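Local coordinates for protein alpha-1,2-mannosyltransferase (Ktr4), putative (Neosartorya fumigata, PDB 7BOP) that is a fungal mannosyltransferase of the GT-A clan that holds guanosine-5'-diphosphate and a manganese ion, at residues R172-K180 and F291-F300. Residues are numbered along the deposited sequence; the frame is centred on the assembly and turned at random.
Sequences RWNSGMFYK and FRGEQYDAYF
Asp297 OD1 takes two donors: Tyr179 OH at 2.7 Å, on the anti side, and Lys180 NZ at 2.9 Å, on the syn lone pair. The lysine bond is also a salt bridge, and the same ammonium donates to Gly176 O at 2.7 Å, so that it links this carbonyl to the carboxylate. Tyr179 suits its place because a long flat ring lets one face rest on Phe291 CB, a CH-pi contact, while the hydroxyl reaches Asp297; chi1 of 57° tucks CG in between the backbone N and C, turning the ring toward Phe291 and Asp297. Within this GT-A-type fold, segments 172-177 of helix 165-177 and 294-300 of helix 294-306 run roughly antiparallel, crossing at -140°. Phe300 is a knob set among Arg172, Ser175, Gly176 and Met177, and Gly176, lacking a side chain, lets CA sit 3.4 Å from the ring centroid, almost on the normal; Met177 CE fills in at the ring edge. Nearby, the rigid ring of Tyr296 carries OH across to Ser175 O (2.6 Å), approaching a lone pair within the carbonyl plane. Arg292, long enough to pass Tyr179, sends NE to Tyr179 O (3.0 Å, 166° at the hydrogen), and its NH2 reaches Leu184 O as well as a water shared with Tyr179 O.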
loop_
_atom_site.group_PDB
_atom_site.type_symbol
_atom_site.label_atom_id
_atom_site.label_comp_id
_atom_site.label_asym_id
_atom_site.label_seq_id
_atom_site.Cartn_x
_atom_site.Cartn_y
_atom_site.Cartn_z
ATOM N N ARG A 172 7.040 6.819 -8.202
ATOM C CA ARG A 172 6.516 6.788 -9.566
ATOM C C ARG A 172 6.309 5.346 -10.054
ATOM O O ARG A 172 5.266 5.029 -10.641
ATOM C CB ARG A 172 7.454 7.543 -10.502
ATOM C CG ARG A 172 7.035 7.524 -11.958
ATOM C CD ARG A 172 7.912 8.440 -12.779
ATOM N NE ARG A 172 7.449 8.460 -14.161
ATOM C CZ ARG A 172 7.912 7.698 -15.153
ATOM N NH1 ARG A 172 8.912 6.828 -14.980
ATOM N NH2 ARG A 172 7.369 7.823 -16.358
ATOM N N TRP A 173 7.271 4.476 -9.762
ATOM C CA TRP A 173 7.176 3.070 -10.165
ATOM C C TRP A 173 5.972 2.366 -9.528
ATOM O O TRP A 173 5.196 1.698 -10.221
ATOM C CB TRP A 173 8.455 2.306 -9.848
ATOM C CG TRP A 173 8.435 0.917 -10.438
ATOM C CD1 TRP A 173 8.681 0.583 -11.737
ATOM C CD2 TRP A 173 8.123 -0.304 -9.763
ATOM N NE1 TRP A 173 8.548 -0.769 -11.915
ATOM C CE2 TRP A 173 8.207 -1.343 -10.724
ATOM C CE3 TRP A 173 7.777 -0.626 -8.446
ATOM C CZ2 TRP A 173 7.978 -2.678 -10.403
ATOM C CZ3 TRP A 173 7.546 -1.957 -8.124
ATOM C CH2 TRP A 173 7.654 -2.972 -9.106
ATOM N N ASN A 174 5.811 2.536 -8.217
ATOM C CA ASN A 174 4.633 2.004 -7.517
ATOM C C ASN A 174 3.326 2.657 -7.974
ATOM O O ASN A 174 2.295 1.993 -7.995
ATOM C CB ASN A 174 4.799 2.134 -6.000
ATOM C CG ASN A 174 5.762 1.107 -5.431
ATOM O OD1 ASN A 174 5.694 -0.068 -5.759
ATOM N ND2 ASN A 174 6.644 1.548 -4.557
ATOM N N SER A 175 3.369 3.939 -8.347
ATOM C CA SER A 175 2.168 4.652 -8.779
ATOM C C SER A 175 1.642 4.242 -10.155
ATOM O O SER A 175 0.429 4.174 -10.348
ATOM C CB SER A 175 2.400 6.162 -8.781
ATOM O OG SER A 175 2.660 6.654 -7.470
ATOM N N GLY A 176 2.540 4.019 -11.109
ATOM C CA GLY A 176 2.135 3.819 -12.502
ATOM C C GLY A 176 2.805 2.743 -13.333
ATOM O O GLY A 176 2.353 2.482 -14.449
ATOM N N MET A 177 3.871 2.128 -12.822
ATOM C CA MET A 177 4.705 1.248 -13.641
ATOM C C MET A 177 4.683 -0.226 -13.260
ATOM O O MET A 177 4.795 -1.071 -14.154
ATOM C CB MET A 177 6.152 1.746 -13.643
ATOM C CG MET A 177 6.332 3.173 -14.153
ATOM S SD MET A 177 5.697 3.391 -15.827
ATOM C CE MET A 177 5.985 5.129 -16.078
ATOM N N PHE A 178 4.541 -0.559 -11.975
ATOM C CA PHE A 178 4.611 -1.970 -11.552
ATOM C C PHE A 178 3.594 -2.846 -12.285
ATOM O O PHE A 178 3.926 -3.955 -12.708
ATOM C CB PHE A 178 4.520 -2.138 -10.022
ATOM C CG PHE A 178 3.118 -2.099 -9.456
ATOM C CD1 PHE A 178 2.457 -0.885 -9.251
ATOM C CD2 PHE A 178 2.472 -3.275 -9.089
ATOM C CE1 PHE A 178 1.179 -0.856 -8.704
ATOM C CE2 PHE A 178 1.192 -3.253 -8.556
ATOM C CZ PHE A 178 0.543 -2.036 -8.356
ATOM N N TYR A 179 2.383 -2.322 -12.471
ATOM C CA TYR A 179 1.318 -3.042 -13.159
ATOM C C TYR A 179 1.488 -3.141 -14.691
ATOM O O TYR A 179 0.680 -3.794 -15.346
ATOM C CB TYR A 179 -0.058 -2.466 -12.818
ATOM C CG TYR A 179 -0.265 -0.991 -13.113
ATOM C CD1 TYR A 179 -0.723 -0.562 -14.356
ATOM C CD2 TYR A 179 -0.057 -0.029 -12.117
ATOM C CE1 TYR A 179 -0.935 0.783 -14.612
ATOM C CE2 TYR A 179 -0.271 1.319 -12.357
ATOM C CZ TYR A 179 -0.715 1.724 -13.599
ATOM O OH TYR A 179 -0.924 3.063 -13.835
ATOM N N LYS A 180 2.504 -2.472 -15.236
ATOM C CA LYS A 180 2.897 -2.582 -16.639
ATOM C C LYS A 180 4.122 -3.465 -16.850
ATOM O O LYS A 180 4.550 -3.633 -17.984
ATOM C CB LYS A 180 3.204 -1.191 -17.204
ATOM C CG LYS A 180 2.017 -0.251 -17.217
ATOM C CD LYS A 180 2.411 1.067 -17.861
ATOM C CE LYS A 180 1.250 2.041 -17.911
ATOM N NZ LYS A 180 1.361 3.104 -16.869
ATOM N N PHE A 291 -5.736 -0.773 -11.648
ATOM C CA PHE A 291 -4.688 0.188 -11.956
ATOM C C PHE A 291 -4.371 0.235 -13.448
ATOM O O PHE A 291 -4.031 1.292 -13.974
ATOM C CB PHE A 291 -3.428 -0.108 -11.135
ATOM C CG PHE A 291 -3.641 -0.000 -9.651
ATOM C CD1 PHE A 291 -3.721 1.251 -9.037
ATOM C CD2 PHE A 291 -3.796 -1.140 -8.865
ATOM C CE1 PHE A 291 -3.931 1.362 -7.662
ATOM C CE2 PHE A 291 -4.018 -1.038 -7.492
ATOM C CZ PHE A 291 -4.084 0.224 -6.888
ATOM N N ARG A 292 -4.502 -0.908 -14.124
ATOM C CA ARG A 292 -4.381 -0.970 -15.589
ATOM C C ARG A 292 -5.547 -0.323 -16.313
ATOM O O ARG A 292 -5.438 -0.047 -17.491
ATOM C CB ARG A 292 -4.276 -2.421 -16.075
ATOM C CG ARG A 292 -2.993 -3.120 -15.707
ATOM C CD ARG A 292 -3.186 -4.621 -15.791
ATOM N NE ARG A 292 -1.950 -5.325 -15.489
ATOM C CZ ARG A 292 -1.873 -6.586 -15.069
ATOM N NH1 ARG A 292 -2.966 -7.323 -14.883
ATOM N NH2 ARG A 292 -0.683 -7.119 -14.824
ATOM N N GLY A 293 -6.666 -0.121 -15.624
ATOM C CA GLY A 293 -7.868 0.427 -16.220
ATOM C C GLY A 293 -7.724 1.837 -16.755
ATOM O O GLY A 293 -6.773 2.565 -16.421
ATOM N N GLU A 294 -8.683 2.211 -17.597
ATOM C CA GLU A 294 -8.685 3.504 -18.267
ATOM C C GLU A 294 -8.565 4.657 -17.278
ATOM O O GLU A 294 -7.743 5.541 -17.454
ATOM C CB GLU A 294 -9.980 3.687 -19.077
ATOM C CG GLU A 294 -10.023 4.975 -19.891
ATOM C CD GLU A 294 -11.360 5.223 -20.592
ATOM O OE1 GLU A 294 -12.161 4.279 -20.755
ATOM O OE2 GLU A 294 -11.613 6.389 -20.968
ATOM N N GLN A 295 -9.399 4.632 -16.253
ATOM C CA GLN A 295 -9.532 5.762 -15.340
ATOM C C GLN A 295 -8.248 5.969 -14.544
ATOM O O GLN A 295 -7.633 7.040 -14.624
ATOM C CB GLN A 295 -10.723 5.580 -14.399
ATOM C CG GLN A 295 -12.084 5.664 -15.082
ATOM C CD GLN A 295 -12.513 4.376 -15.767
ATOM O OE1 GLN A 295 -11.916 3.312 -15.578
ATOM N NE2 GLN A 295 -13.544 4.478 -16.602
ATOM N N TYR A 296 -7.831 4.948 -13.800
ATOM C CA TYR A 296 -6.637 5.081 -12.972
ATOM C C TYR A 296 -5.404 5.389 -13.807
ATOM O O TYR A 296 -4.606 6.262 -13.448
ATOM C CB TYR A 296 -6.359 3.861 -12.085
ATOM C CG TYR A 296 -5.122 4.121 -11.255
ATOM C CD1 TYR A 296 -3.856 3.794 -11.743
ATOM C CD2 TYR A 296 -5.207 4.790 -10.030
ATOM C CE1 TYR A 296 -2.710 4.092 -11.028
ATOM C CE2 TYR A 296 -4.064 5.083 -9.299
ATOM C CZ TYR A 296 -2.823 4.726 -9.802
ATOM O OH TYR A 296 -1.685 5.017 -9.107
ATOM N N ASP A 297 -5.210 4.656 -14.897
ATOM C CA ASP A 297 -3.999 4.846 -15.668
ATOM C C ASP A 297 -3.951 6.218 -16.339
ATOM O O ASP A 297 -2.878 6.790 -16.456
ATOM C CB ASP A 297 -3.806 3.744 -16.701
ATOM C CG ASP A 297 -2.386 3.668 -17.196
ATOM O OD1 ASP A 297 -1.439 3.679 -16.373
ATOM O OD2 ASP A 297 -2.210 3.603 -18.419
ATOM N N ALA A 298 -5.097 6.740 -16.779
ATOM C CA ALA A 298 -5.157 8.119 -17.293
ATOM C C ALA A 298 -4.784 9.125 -16.192
ATOM O O ALA A 298 -4.070 10.094 -16.452
ATOM C CB ALA A 298 -6.537 8.434 -17.852
ATOM N N TYR A 299 -5.260 8.872 -14.972
ATOM C CA TYR A 299 -4.901 9.680 -13.800
ATOM C C TYR A 299 -3.400 9.654 -13.571
ATOM O O TYR A 299 -2.772 10.712 -13.418
ATOM C CB TYR A 299 -5.662 9.196 -12.560
ATOM C CG TYR A 299 -5.322 9.919 -11.272
ATOM C CD1 TYR A 299 -5.481 11.301 -11.164
ATOM C CD2 TYR A 299 -4.866 9.220 -10.147
ATOM C CE1 TYR A 299 -5.181 11.966 -9.982
ATOM C CE2 TYR A 299 -4.569 9.884 -8.958
ATOM C CZ TYR A 299 -4.729 11.251 -8.880
ATOM O OH TYR A 299 -4.436 11.923 -7.705
ATOM N N PHE A 300 -2.801 8.460 -13.585
ATOM C CA PHE A 300 -1.362 8.373 -13.416
ATOM C C PHE A 300 -0.624 9.189 -14.483
ATOM O O PHE A 300 0.280 9.954 -14.163
ATOM C CB PHE A 300 -0.822 6.936 -13.420
ATOM C CG PHE A 300 0.660 6.897 -13.587
ATOM C CD1 PHE A 300 1.488 7.267 -12.534
ATOM C CD2 PHE A 300 1.232 6.622 -14.826
ATOM C CE1 PHE A 300 2.866 7.300 -12.689
ATOM C CE2 PHE A 300 2.614 6.652 -14.989
ATOM C CZ PHE A 300 3.431 6.993 -13.917
HETATM O O HOH W 1 1.784 -6.302 -16.250
#